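Local atomic coordinates of probable polyketide synthase 1 (Dictyostelium discoideum, PDB entry 2H84), a protein that probably acts as a hybrid type I/III polyketide synthase that makes acylpyrones in vitro, its C-terminal type III domain being the part described here. Residues C293-H298 and P316-N321; V229-N234 and D274-K279; E82-V87 and W246-E251. All blocks are in the same frame, centred on the assembly; numbering follows the deposited sequence.

Contact 1 (C293-H298 and P316-N321); sequences CEFLIH and PKQTKN
The Phe295 ring and the Gln318 amide run side by side, pointing the same way, with their planes 79° apart. Gln318 NE2 lies 4.0 Å from Phe295 CE2, and the Thr319 methyl also nears the ring; both meet it obliquely, and CG2 of Thr319 presses mainly on CB of Phe295, 3.4 Å away. These groups join an outer strand of the thiolase-fold sheet, 294-297, to the 3-10 turn that leads into helix 320-329. The backbone ties the two together where Phe295 N donates to Gln318 O, a bond modelled so short that its length carries no weight. Two residues earlier in the strand segment, Cys293 O receives Gln318 NE2 at 2.9 Å, in both the amide and the carbonyl plane and nearly straight (166°). At the other end of the Gln318 amide, OE1 accepts from Asp315 N, so the group is held from both ends. Glu294 starts from the strand pointing away from the turn, but CG anti to the backbone N and a bend at chi2 bring its carboxylate back. There Asn321, in the first turn of the helix, lays ND2 over OE1 from above the carboxylate plane. Were a leucine to replace Glu294, ND2 of the buried Asn321 would probably lose this acceptor and its amide would be freer to turn. Thr319 is the N-cap residue of the helix, yet its hydroxyl bonds instead to Glu309 of helix 302-311. Strand 353-360 lines the other edge of 294-297, and Ile297 lies about 10 Å, side chain to side chain, from the predicted active-site Cys157. At the far end of the contact, the Asn321 ND2 to Glu294 OE1 bond spans 2.9 Å and bends to 135° at the hydrogen.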
ATOM      1  N   CYS A 293       0.509   1.706 -32.519  1.00 31.04           N
ATOM      2  CA  CYS A 293      -0.173   1.915 -31.247  1.00 27.73           C
ATOM      3  C   CYS A 293      -0.141   3.343 -30.717  1.00 26.47           C
ATOM      4  O   CYS A 293       0.811   4.087 -30.950  1.00 27.24           O
ATOM      5  CB  CYS A 293       0.410   0.979 -30.188  1.00 26.06           C
ATOM      6  SG  CYS A 293       0.376  -0.771 -30.638  1.00 25.81           S
ATOM      7  N   GLU A 294      -1.205   3.720 -30.012  1.00 23.83           N
ATOM      8  CA  GLU A 294      -1.300   5.038 -29.403  1.00 20.66           C
ATOM      9  C   GLU A 294      -0.498   4.900 -28.124  1.00 19.03           C
ATOM     10  O   GLU A 294      -0.596   3.887 -27.436  1.00 18.74           O
ATOM     11  CB  GLU A 294      -2.755   5.373 -29.059  1.00 21.37           C
ATOM     12  CG  GLU A 294      -2.953   6.714 -28.357  1.00 21.40           C
ATOM     13  CD  GLU A 294      -2.869   7.894 -29.311  1.00 23.46           C
ATOM     14  OE1 GLU A 294      -2.568   9.026 -28.858  1.00 23.30           O
ATOM     15  OE2 GLU A 294      -3.119   7.686 -30.520  1.00 24.55           O
ATOM     16  N   PHE A 295       0.303   5.903 -27.800  1.00 18.20           N
ATOM     17  CA  PHE A 295       1.107   5.842 -26.587  1.00 16.80           C
ATOM     18  C   PHE A 295       0.598   6.716 -25.456  1.00 16.16           C
ATOM     19  O   PHE A 295       0.616   7.951 -25.539  1.00 14.73           O
ATOM     20  CB  PHE A 295       2.562   6.175 -26.902  1.00 15.68           C
ATOM     21  CG  PHE A 295       3.354   4.991 -27.368  1.00 16.12           C
ATOM     22  CD1 PHE A 295       4.271   4.379 -26.524  1.00 15.32           C
ATOM     23  CD2 PHE A 295       3.126   4.435 -28.620  1.00 15.94           C
ATOM     24  CE1 PHE A 295       4.957   3.237 -26.924  1.00 15.08           C
ATOM     25  CE2 PHE A 295       3.810   3.293 -29.025  1.00 15.65           C
ATOM     26  CZ  PHE A 295       4.718   2.691 -28.172  1.00 15.15           C
ATOM     27  N   LEU A 296       0.138   6.043 -24.399  1.00 15.92           N
ATOM     28  CA  LEU A 296      -0.399   6.686 -23.198  1.00 14.58           C
ATOM     29  C   LEU A 296       0.665   6.525 -22.123  1.00 14.27           C
ATOM     30  O   LEU A 296       0.628   5.596 -21.315  1.00 15.21           O
ATOM     31  CB  LEU A 296      -1.707   6.004 -22.786  1.00 13.12           C
ATOM     32  CG  LEU A 296      -2.684   5.842 -23.956  1.00 12.53           C
ATOM     33  CD1 LEU A 296      -3.963   5.181 -23.478  1.00 12.35           C
ATOM     34  CD2 LEU A 296      -2.967   7.203 -24.591  1.00 10.72           C
ATOM     35  N   ILE A 297       1.621   7.444 -22.138  1.00 13.02           N
ATOM     36  CA  ILE A 297       2.739   7.422 -21.216  1.00 11.70           C
ATOM     37  C   ILE A 297       2.591   8.349 -20.026  1.00 11.10           C
ATOM     38  O   ILE A 297       2.094   9.469 -20.145  1.00 11.01           O
ATOM     39  CB  ILE A 297       4.040   7.806 -21.946  1.00 13.11           C
ATOM     40  CG1 ILE A 297       4.185   6.974 -23.225  1.00 12.83           C
ATOM     41  CG2 ILE A 297       5.245   7.593 -21.021  1.00 12.96           C
ATOM     42  CD1 ILE A 297       5.398   7.343 -24.060  1.00 11.91           C
ATOM     43  N   HIS A 298       3.034   7.858 -18.873  1.00 11.72           N
ATOM     44  CA  HIS A 298       3.030   8.622 -17.634  1.00 11.53           C
ATOM     45  C   HIS A 298       3.832   9.890 -17.914  1.00 12.04           C
ATOM     46  O   HIS A 298       4.997   9.819 -18.298  1.00 13.17           O
ATOM     47  CB  HIS A 298       3.710   7.808 -16.528  1.00 11.06           C
ATOM     48  CG  HIS A 298       4.250   8.642 -15.413  1.00 10.22           C
ATOM     49  ND1 HIS A 298       3.444   9.419 -14.614  1.00 10.92           N
ATOM     50  CD2 HIS A 298       5.519   8.838 -14.981  1.00 10.26           C
ATOM     51  CE1 HIS A 298       4.194  10.061 -13.737  1.00 12.85           C
ATOM     52  NE2 HIS A 298       5.456   9.727 -13.938  1.00 11.55           N
ATOM     53  N   PRO A 316       5.103  11.517 -33.444  1.00 27.32           N
ATOM     54  CA  PRO A 316       4.438  12.458 -32.532  1.00 28.83           C
ATOM     55  C   PRO A 316       2.926  12.213 -32.456  1.00 30.55           C
ATOM     56  O   PRO A 316       2.301  12.528 -31.452  1.00 30.37           O
ATOM     57  CB  PRO A 316       4.776  13.797 -33.163  1.00 28.37           C
ATOM     58  CG  PRO A 316       6.051  13.573 -33.895  1.00 26.41           C
ATOM     59  CD  PRO A 316       5.810  12.242 -34.540  1.00 26.84           C
ATOM     60  N   LYS A 317       2.352  11.691 -33.540  1.00 32.44           N
ATOM     61  CA  LYS A 317       0.920  11.438 -33.557  1.00 33.66           C
ATOM     62  C   LYS A 317       0.491  10.406 -32.531  1.00 32.90           C
ATOM     63  O   LYS A 317      -0.615  10.484 -32.008  1.00 33.70           O
ATOM     64  CB  LYS A 317       0.477  10.968 -34.931  1.00 36.72           C
ATOM     65  CG  LYS A 317       0.418  12.072 -35.963  1.00 42.32           C
ATOM     66  CD  LYS A 317      -0.645  11.805 -36.997  1.00 46.84           C
ATOM     67  CE  LYS A 317      -0.604  10.425 -37.399  1.00 49.84           C
ATOM     68  NZ  LYS A 317      -0.666  10.419 -38.812  1.00 51.27           N
ATOM     69  N   GLN A 318       1.362   9.438 -32.249  1.00 31.49           N
ATOM     70  CA  GLN A 318       1.036   8.379 -31.290  1.00 30.68           C
ATOM     71  C   GLN A 318       1.214   8.806 -29.827  1.00 28.86           C
ATOM     72  O   GLN A 318       0.859   8.037 -28.936  1.00 29.48           O
ATOM     73  CB  GLN A 318       1.903   7.138 -31.548  1.00 32.82           C
ATOM     74  CG  GLN A 318       2.294   6.991 -33.034  1.00 34.87           C
ATOM     75  CD  GLN A 318       3.332   5.907 -33.243  1.00 36.80           C
ATOM     76  OE1 GLN A 318       4.373   6.116 -33.913  1.00 38.28           O
ATOM     77  NE2 GLN A 318       3.051   4.748 -32.674  1.00 36.55           N
ATOM     78  N   THR A 319       1.770   9.992 -29.571  1.00 25.81           N
ATOM     79  CA  THR A 319       1.975  10.433 -28.191  1.00 23.14           C
ATOM     80  C   THR A 319       1.425  11.834 -27.969  1.00 22.99           C
ATOM     81  O   THR A 319       1.758  12.508 -26.993  1.00 23.23           O
ATOM     82  CB  THR A 319       3.489  10.432 -27.799  1.00 20.48           C
ATOM     83  OG1 THR A 319       4.208  11.259 -28.713  1.00 19.54           O
ATOM     84  CG2 THR A 319       4.082   9.043 -27.845  1.00 17.35           C
ATOM     85  N   LYS A 320       0.561  12.261 -28.874  1.00 22.75           N
ATOM     86  CA  LYS A 320      -0.032  13.579 -28.778  1.00 22.31           C
ATOM     87  C   LYS A 320      -0.864  13.726 -27.505  1.00 21.62           C
ATOM     88  O   LYS A 320      -0.734  14.715 -26.785  1.00 19.75           O
ATOM     89  CB  LYS A 320      -0.905  13.849 -30.004  1.00 23.79           C
ATOM     90  CG  LYS A 320      -0.890  15.305 -30.428  1.00 25.74           C
ATOM     91  CD  LYS A 320      -2.200  15.988 -30.097  1.00 27.15           C
ATOM     92  CE  LYS A 320      -2.091  17.487 -30.276  1.00 29.06           C
ATOM     93  NZ  LYS A 320      -3.381  18.155 -29.985  1.00 31.50           N
ATOM     94  N   ASN A 321      -1.705  12.733 -27.225  1.00 22.24           N
ATOM     95  CA  ASN A 321      -2.566  12.764 -26.045  1.00 22.65           C
ATOM     96  C   ASN A 321      -1.813  12.916 -24.729  1.00 22.33           C
ATOM     97  O   ASN A 321      -2.220  13.684 -23.857  1.00 23.18           O
ATOM     98  CB  ASN A 321      -3.455  11.516 -25.998  1.00 23.93           C
ATOM     99  CG  ASN A 321      -4.603  11.588 -26.990  1.00 25.37           C
ATOM    100  OD1 ASN A 321      -5.328  12.580 -27.031  1.00 27.24           O
ATOM    101  ND2 ASN A 321      -4.777  10.538 -27.786  1.00 24.82           N
TER

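Contact 2 (V229-N234 and D274-K279); sequences VMCSIN and DTLLDK
Ile233 drives its CD1 methyl against the helix backbone at Leu276, 3.6 Å from Leu276 N, and also touches CB of Leu276 and CG2 of Thr275. With CG1 set between the backbone N and the carbonyl carbon (chi1 56°), the outer arm of Ile233 is directed at the helix, while its CG2 branch lies 3.5 Å from Lys279 CE. The lysine, bent at chi2 and chi3, slides past Ile233 in the opposite direction and covers Cys231 with its methylenes; Cys231 SG sits 3.8 Å from Lys279 CB. Leu276 CD1 comes within 4.1 Å of Cys231 SG, roughly at right angles to the lysine's approach, and also touches Ile233 CG1. Two strand residues, Cys231 and Ile233, thus pack against one side of helix 261-280, which runs roughly antiparallel to the strand (148°) with the short axes 8.4 Å apart, as one of the outer helices of the layered thiolase fold, on the sheet face opposite helix 159-171. Further out, strand 364-372 borders 227-236, and a classic beta bulge sets Met230 and Cys231 together opposite Phe369. Leu276 also rests on Ile355 of strand 353-360. Thr275 OG1 bonds to Arg235 and to Ala271 O, and its side chain packs on Asp146 of the second subunit, where Asn234 bonds to Arg149 N. No hydrogen bond crosses between strand and helix; even Lys279 NZ, 3.7 Å from Ser232 O, makes none, which implies that the join depends on carbon and sulfur surfaces, the lysine serving through its aliphatic stem.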
ATOM      1  N   VAL A 229      -8.396  -3.824 -21.292  1.00 22.97           N
ATOM      2  CA  VAL A 229      -7.060  -4.130 -20.821  1.00 23.00           C
ATOM      3  C   VAL A 229      -6.729  -5.601 -21.080  1.00 21.62           C
ATOM      4  O   VAL A 229      -7.071  -6.488 -20.308  1.00 20.15           O
ATOM      5  CB  VAL A 229      -6.913  -3.722 -19.332  1.00 24.52           C
ATOM      6  CG1 VAL A 229      -8.005  -4.164 -18.561  1.00 26.56           C
ATOM      7  CG2 VAL A 229      -5.809  -4.334 -18.754  1.00 24.96           C
ATOM      8  N   MET A 230      -6.053  -5.831 -22.197  1.00 21.96           N
ATOM      9  CA  MET A 230      -5.695  -7.169 -22.625  1.00 24.16           C
ATOM     10  C   MET A 230      -4.637  -7.810 -21.752  1.00 24.62           C
ATOM     11  O   MET A 230      -4.765  -8.966 -21.355  1.00 25.39           O
ATOM     12  CB  MET A 230      -5.245  -7.109 -24.072  1.00 25.88           C
ATOM     13  CG  MET A 230      -6.297  -6.457 -24.952  1.00 27.33           C
ATOM     14  SD  MET A 230      -5.723  -6.178 -26.612  1.00 31.81           S
ATOM     15  CE  MET A 230      -5.347  -7.817 -27.145  1.00 29.63           C
ATOM     16  N   CYS A 231      -3.582  -7.070 -21.456  1.00 24.86           N
ATOM     17  CA  CYS A 231      -2.535  -7.589 -20.588  1.00 25.04           C
ATOM     18  C   CYS A 231      -1.651  -6.454 -20.105  1.00 24.74           C
ATOM     19  O   CYS A 231      -1.638  -5.365 -20.687  1.00 24.08           O
ATOM     20  CB  CYS A 231      -1.700  -8.657 -21.305  1.00 25.21           C
ATOM     21  SG  CYS A 231      -0.768  -8.067 -22.696  1.00 24.97           S
ATOM     22  N   SER A 232      -0.937  -6.697 -19.016  1.00 24.35           N
ATOM     23  CA  SER A 232      -0.049  -5.688 -18.458  1.00 24.00           C
ATOM     24  C   SER A 232       1.061  -6.380 -17.704  1.00 23.20           C
ATOM     25  O   SER A 232       0.850  -7.439 -17.121  1.00 24.07           O
ATOM     26  CB  SER A 232      -0.823  -4.760 -17.527  1.00 23.77           C
ATOM     27  OG  SER A 232      -1.626  -5.508 -16.639  1.00 24.39           O
ATOM     28  N   ILE A 233       2.245  -5.777 -17.724  1.00 21.97           N
ATOM     29  CA  ILE A 233       3.420  -6.354 -17.066  1.00 20.68           C
ATOM     30  C   ILE A 233       4.213  -5.313 -16.293  1.00 18.72           C
ATOM     31  O   ILE A 233       3.847  -4.137 -16.270  1.00 18.75           O
ATOM     32  CB  ILE A 233       4.398  -6.960 -18.102  1.00 21.86           C
ATOM     33  CG1 ILE A 233       4.782  -5.877 -19.124  1.00 21.13           C
ATOM     34  CG2 ILE A 233       3.765  -8.159 -18.806  1.00 22.03           C
ATOM     35  CD1 ILE A 233       5.865  -6.275 -20.090  1.00 19.20           C
ATOM     36  N   ASN A 234       5.293  -5.758 -15.652  1.00 16.37           N
ATOM     37  CA  ASN A 234       6.180  -4.852 -14.926  1.00 16.41           C
ATOM     38  C   ASN A 234       7.583  -5.428 -14.892  1.00 17.30           C
ATOM     39  O   ASN A 234       7.773  -6.643 -14.963  1.00 17.47           O
ATOM     40  CB  ASN A 234       5.676  -4.537 -13.497  1.00 15.73           C
ATOM     41  CG  ASN A 234       5.764  -5.718 -12.539  1.00 14.48           C
ATOM     42  OD1 ASN A 234       5.443  -5.583 -11.364  1.00 11.91           O
ATOM     43  ND2 ASN A 234       6.191  -6.873 -13.033  1.00 16.02           N
ATOM     44  N   ASP A 274       8.844  -4.835 -25.915  1.00 20.15           N
ATOM     45  CA  ASP A 274       8.857  -6.073 -26.678  1.00 20.79           C
ATOM     46  C   ASP A 274       8.253  -7.194 -25.854  1.00 20.52           C
ATOM     47  O   ASP A 274       7.488  -8.003 -26.371  1.00 19.65           O
ATOM     48  CB  ASP A 274      10.280  -6.457 -27.095  1.00 22.27           C
ATOM     49  CG  ASP A 274      10.722  -5.759 -28.364  1.00 23.82           C
ATOM     50  OD1 ASP A 274       9.871  -5.127 -29.023  1.00 25.62           O
ATOM     51  OD2 ASP A 274      11.913  -5.849 -28.714  1.00 23.63           O
ATOM     52  N   THR A 275       8.585  -7.241 -24.570  1.00 20.75           N
ATOM     53  CA  THR A 275       8.040  -8.278 -23.713  1.00 21.27           C
ATOM     54  C   THR A 275       6.533  -8.117 -23.596  1.00 20.92           C
ATOM     55  O   THR A 275       5.813  -9.106 -23.516  1.00 21.46           O
ATOM     56  CB  THR A 275       8.662  -8.236 -22.318  1.00 22.01           C
ATOM     57  OG1 THR A 275      10.073  -8.448 -22.421  1.00 25.18           O
ATOM     58  CG2 THR A 275       8.057  -9.310 -21.435  1.00 21.18           C
ATOM     59  N   LEU A 276       6.059  -6.873 -23.590  1.00 20.74           N
ATOM     60  CA  LEU A 276       4.626  -6.589 -23.501  1.00 21.63           C
ATOM     61  C   LEU A 276       3.900  -7.005 -24.783  1.00 24.70           C
ATOM     62  O   LEU A 276       2.811  -7.595 -24.732  1.00 24.31           O
ATOM     63  CB  LEU A 276       4.387  -5.097 -23.260  1.00 18.94           C
ATOM     64  CG  LEU A 276       2.914  -4.664 -23.240  1.00 17.87           C
ATOM     65  CD1 LEU A 276       2.216  -5.304 -22.061  1.00 19.67           C
ATOM     66  CD2 LEU A 276       2.806  -3.153 -23.142  1.00 16.73           C
ATOM     67  N   LEU A 277       4.504  -6.691 -25.930  1.00 28.23           N
ATOM     68  CA  LEU A 277       3.918  -7.029 -27.229  1.00 31.43           C
ATOM     69  C   LEU A 277       3.747  -8.523 -27.480  1.00 32.09           C
ATOM     70  O   LEU A 277       2.780  -8.937 -28.118  1.00 31.53           O
ATOM     71  CB  LEU A 277       4.739  -6.434 -28.374  1.00 33.82           C
ATOM     72  CG  LEU A 277       4.427  -4.993 -28.775  1.00 35.93           C
ATOM     73  CD1 LEU A 277       4.716  -4.791 -30.141  1.00 38.37           C
ATOM     74  CD2 LEU A 277       3.051  -4.721 -28.751  1.00 36.83           C
ATOM     75  N   ASP A 278       4.686  -9.327 -26.990  1.00 33.31           N
ATOM     76  CA  ASP A 278       4.617 -10.775 -27.169  1.00 34.87           C
ATOM     77  C   ASP A 278       3.457 -11.369 -26.381  1.00 35.12           C
ATOM     78  O   ASP A 278       2.856 -12.366 -26.792  1.00 35.57           O
ATOM     79  CB  ASP A 278       5.925 -11.430 -26.724  1.00 36.06           C
ATOM     80  CG  ASP A 278       7.111 -10.980 -27.553  1.00 38.20           C
ATOM     81  OD1 ASP A 278       8.238 -11.461 -27.301  1.00 38.31           O
ATOM     82  OD2 ASP A 278       6.913 -10.138 -28.461  1.00 39.71           O
ATOM     83  N   LYS A 279       3.161 -10.754 -25.239  1.00 35.13           N
ATOM     84  CA  LYS A 279       2.066 -11.196 -24.393  1.00 35.00           C
ATOM     85  C   LYS A 279       0.763 -10.831 -25.074  1.00 35.07           C
ATOM     86  O   LYS A 279      -0.226 -11.563 -25.003  1.00 35.54           O
ATOM     87  CB  LYS A 279       2.132 -10.516 -23.027  1.00 34.57           C
ATOM     88  CG  LYS A 279       2.346 -11.505 -21.905  1.00 36.11           C
ATOM     89  CD  LYS A 279       1.225 -11.529 -20.883  1.00 36.34           C
ATOM     90  CE  LYS A 279       1.401 -10.510 -19.802  1.00 37.55           C
ATOM     91  NZ  LYS A 279       0.716 -10.842 -18.526  1.00 36.48           N
TER

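Contact 3 (E82-V87 and W246-E251); sequences ETITDV and WDLEKE
Ile84 N, at the start of helix 84-110, donates to Lys250 O over 2.7 Å at 164°, tilted from the carbonyl plane, where the two segments run close to antiparallel (160° apart). Side-chain packing surrounds this single bond. Ile84 CG2, between the backbone N and the carbonyl carbon, lies against Lys250 O, while CB stands 3.4 Å from Glu249 O. The other branch goes to Leu248: CG1 lies anti to the backbone N (chi1 -179°), and CD1 meets Leu248 CD1 at 3.7 Å, the two side chains crossing at about a right angle. Just before the helix, Thr83 sets CB 3.4 Å from Lys250 O and turns its hydroxyl to the helix end. Thr83 and Asp86 form a capping box: Thr83 OG1 accepts from Thr85 N at 3.3 Å, and Asp86 OD1 takes Thr83 N on its anti lone pair and the Thr83 hydroxyl from above the carboxylate plane. Asp86 therefore fixes both the backbone and the side chain of the N-cap residue, next to the Ile84 N that reaches across. On the turn side, Lys250 NZ and Glu251 OE1 close a salt bridge of 2.8 Å, met on the syn side of the carboxylate. Glu82 directs its carboxylate to Arg79 and Arg67. The contact lies in the dimer interface: Thr85 OG1 bonds to Lys250 N of the second subunit, the reverse bond forms as well, and Leu248 packs on Leu248 of that subunit. Within the chain, the hairpin of strands 244-249 and 252-257 meets the first turn of helix 84-110, and Trp253 of the second hairpin strand touches both Ile84 and Leu248.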
ATOM      1  N   GLU A  82       9.154  24.576   7.674  1.00 16.09           N
ATOM      2  CA  GLU A  82       8.118  23.575   7.869  1.00 15.62           C
ATOM      3  C   GLU A  82       8.757  22.226   8.164  1.00 15.74           C
ATOM      4  O   GLU A  82       9.928  22.018   7.870  1.00 17.92           O
ATOM      5  CB  GLU A  82       7.256  23.489   6.614  1.00 15.31           C
ATOM      6  CG  GLU A  82       6.488  24.763   6.346  1.00 18.53           C
ATOM      7  CD  GLU A  82       5.754  24.732   5.020  1.00 21.73           C
ATOM      8  OE1 GLU A  82       4.601  25.220   4.963  1.00 21.29           O
ATOM      9  OE2 GLU A  82       6.340  24.223   4.036  1.00 23.10           O
ATOM     10  N   THR A  83       7.986  21.318   8.748  1.00 14.17           N
ATOM     11  CA  THR A  83       8.476  19.996   9.083  1.00 12.66           C
ATOM     12  C   THR A  83       7.550  18.954   8.461  1.00 12.40           C
ATOM     13  O   THR A  83       6.543  19.299   7.846  1.00 12.37           O
ATOM     14  CB  THR A  83       8.506  19.818  10.612  1.00 13.66           C
ATOM     15  OG1 THR A  83       7.165  19.793  11.124  1.00 13.49           O
ATOM     16  CG2 THR A  83       9.241  20.981  11.257  1.00 12.28           C
ATOM     17  N   ILE A  84       7.884  17.681   8.630  1.00 12.45           N
ATOM     18  CA  ILE A  84       7.066  16.608   8.080  1.00 11.96           C
ATOM     19  C   ILE A  84       5.665  16.665   8.680  1.00 11.18           C
ATOM     20  O   ILE A  84       4.699  16.224   8.066  1.00 10.83           O
ATOM     21  CB  ILE A  84       7.695  15.222   8.376  1.00 12.53           C
ATOM     22  CG1 ILE A  84       6.840  14.099   7.771  1.00 12.32           C
ATOM     23  CG2 ILE A  84       7.845  15.035   9.873  1.00 12.28           C
ATOM     24  CD1 ILE A  84       6.833  14.084   6.258  1.00 11.94           C
ATOM     25  N   THR A  85       5.555  17.217   9.882  1.00 11.52           N
ATOM     26  CA  THR A  85       4.258  17.311  10.533  1.00 11.35           C
ATOM     27  C   THR A  85       3.397  18.279   9.764  1.00 10.49           C
ATOM     28  O   THR A  85       2.213  18.021   9.548  1.00 11.74           O
ATOM     29  CB  THR A  85       4.353  17.819  12.000  1.00 12.09           C
ATOM     30  OG1 THR A  85       5.176  16.931  12.771  1.00 14.31           O
ATOM     31  CG2 THR A  85       2.957  17.874  12.642  1.00 10.59           C
ATOM     32  N   ASP A  86       3.992  19.389   9.342  1.00  9.00           N
ATOM     33  CA  ASP A  86       3.247  20.409   8.609  1.00  8.46           C
ATOM     34  C   ASP A  86       2.654  19.936   7.298  1.00  7.91           C
ATOM     35  O   ASP A  86       1.433  19.898   7.126  1.00  7.30           O
ATOM     36  CB  ASP A  86       4.135  21.614   8.349  1.00  8.38           C
ATOM     37  CG  ASP A  86       4.587  22.266   9.619  1.00  9.61           C
ATOM     38  OD1 ASP A  86       5.802  22.260   9.886  1.00 10.14           O
ATOM     39  OD2 ASP A  86       3.722  22.778  10.358  1.00 11.55           O
ATOM     40  N   VAL A  87       3.528  19.582   6.373  1.00  7.45           N
ATOM     41  CA  VAL A  87       3.103  19.118   5.065  1.00  8.73           C
ATOM     42  C   VAL A  87       2.136  17.924   5.085  1.00  9.63           C
ATOM     43  O   VAL A  87       1.187  17.866   4.291  1.00 10.58           O
ATOM     44  CB  VAL A  87       4.329  18.759   4.214  1.00  9.42           C
ATOM     45  CG1 VAL A  87       4.943  20.027   3.643  1.00  8.15           C
ATOM     46  CG2 VAL A  87       5.348  18.019   5.072  1.00 10.64           C
ATOM     47  N   TRP A 246      12.971   9.174  -2.136  1.00 13.61           N
ATOM     48  CA  TRP A 246      11.828   9.803  -1.515  1.00 12.39           C
ATOM     49  C   TRP A 246      11.938   9.339  -0.064  1.00 13.20           C
ATOM     50  O   TRP A 246      11.271   8.382   0.333  1.00 15.26           O
ATOM     51  CB  TRP A 246      10.529   9.312  -2.145  1.00 10.52           C
ATOM     52  CG  TRP A 246       9.297  10.039  -1.681  1.00 10.67           C
ATOM     53  CD1 TRP A 246       8.179   9.486  -1.098  1.00 10.28           C
ATOM     54  CD2 TRP A 246       9.031  11.446  -1.800  1.00 10.10           C
ATOM     55  NE1 TRP A 246       7.236  10.472  -0.851  1.00 10.74           N
ATOM     56  CE2 TRP A 246       7.738  11.678  -1.271  1.00  9.80           C
ATOM     57  CE3 TRP A 246       9.762  12.532  -2.296  1.00  8.19           C
ATOM     58  CZ2 TRP A 246       7.163  12.960  -1.237  1.00  8.86           C
ATOM     59  CZ3 TRP A 246       9.187  13.808  -2.258  1.00  7.14           C
ATOM     60  CH2 TRP A 246       7.904  14.009  -1.730  1.00  7.01           C
ATOM     61  N   ASP A 247      12.813   9.989   0.708  1.00 12.06           N
ATOM     62  CA  ASP A 247      13.030   9.614   2.102  1.00 12.87           C
ATOM     63  C   ASP A 247      12.209  10.390   3.124  1.00 12.63           C
ATOM     64  O   ASP A 247      12.050  11.608   3.021  1.00 13.52           O
ATOM     65  CB  ASP A 247      14.506   9.756   2.454  1.00 15.51           C
ATOM     66  CG  ASP A 247      15.371   8.756   1.738  1.00 17.51           C
ATOM     67  OD1 ASP A 247      15.131   7.544   1.872  1.00 22.84           O
ATOM     68  OD2 ASP A 247      16.305   9.173   1.040  1.00 18.92           O
ATOM     69  N   LEU A 248      11.699   9.669   4.118  1.00 10.87           N
ATOM     70  CA  LEU A 248      10.902  10.275   5.175  1.00  9.40           C
ATOM     71  C   LEU A 248      11.847  10.833   6.221  1.00  8.44           C
ATOM     72  O   LEU A 248      12.591  10.086   6.846  1.00  9.34           O
ATOM     73  CB  LEU A 248       9.989   9.234   5.823  1.00 10.08           C
ATOM     74  CG  LEU A 248       9.223   9.705   7.065  1.00  9.48           C
ATOM     75  CD1 LEU A 248       8.091  10.646   6.677  1.00  7.78           C
ATOM     76  CD2 LEU A 248       8.666   8.498   7.786  1.00 11.12           C
ATOM     77  N   GLU A 249      11.822  12.145   6.404  1.00  7.73           N
ATOM     78  CA  GLU A 249      12.687  12.791   7.378  1.00  8.76           C
ATOM     79  C   GLU A 249      11.916  13.863   8.148  1.00  8.89           C
ATOM     80  O   GLU A 249      10.891  14.355   7.685  1.00  9.51           O
ATOM     81  CB  GLU A 249      13.904  13.410   6.675  1.00  8.54           C
ATOM     82  CG  GLU A 249      14.707  12.408   5.859  1.00  9.26           C
ATOM     83  CD  GLU A 249      15.992  12.994   5.297  1.00  9.68           C
ATOM     84  OE1 GLU A 249      16.001  14.204   4.987  1.00  8.46           O
ATOM     85  OE2 GLU A 249      16.988  12.248   5.152  1.00  9.98           O
ATOM     86  N   LYS A 250      12.404  14.223   9.328  1.00  8.87           N
ATOM     87  CA  LYS A 250      11.728  15.230  10.137  1.00  9.23           C
ATOM     88  C   LYS A 250      11.400  16.516   9.388  1.00 10.30           C
ATOM     89  O   LYS A 250      10.333  17.106   9.588  1.00 11.05           O
ATOM     90  CB  LYS A 250      12.547  15.546  11.405  1.00  8.44           C
ATOM     91  CG  LYS A 250      13.992  15.966  11.154  1.00  7.70           C
ATOM     92  CD  LYS A 250      14.760  16.132  12.459  1.00  4.29           C
ATOM     93  CE  LYS A 250      16.189  16.563  12.193  1.00  5.18           C
ATOM     94  NZ  LYS A 250      16.870  15.656  11.247  1.00  7.06           N
ATOM     95  N   GLU A 251      12.319  16.957   8.532  1.00 10.90           N
ATOM     96  CA  GLU A 251      12.137  18.194   7.770  1.00 10.74           C
ATOM     97  C   GLU A 251      11.066  18.069   6.682  1.00 11.65           C
ATOM     98  O   GLU A 251      10.511  19.071   6.220  1.00 13.08           O
ATOM     99  CB  GLU A 251      13.469  18.631   7.145  1.00  9.11           C
ATOM    100  CG  GLU A 251      14.619  18.788   8.135  1.00  9.90           C
ATOM    101  CD  GLU A 251      15.254  17.480   8.519  1.00 12.24           C
ATOM    102  OE1 GLU A 251      16.233  17.523   9.290  1.00 13.07           O
ATOM    103  OE2 GLU A 251      14.779  16.423   8.044  1.00 14.67           O
TER

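Overall arrangement
Contacts 1 and 2 reach the same sheet, where strands 364-372 and 353-360 lie between their strands, with centres about 17 Å apart and nearest atoms about 5 Å; helix 261-280 of contact 2 leads on to strand 294-297 of contact 1. Both lie in the C-terminal chalcone synthase family region, and both segments of contacts 2 and 3 precede those of contact 1 in sequence. Contact 3 lies across the chain's centre, about 36 Å from contact 1 and 38 Å from contact 2, centre to centre, and pairs an N-terminal-region helix with a C-terminal-region hairpin. Its segments alternate with those of contact 2. Contacts 2 and 3 reach the second subunit, so the homodimer is met at two distant places.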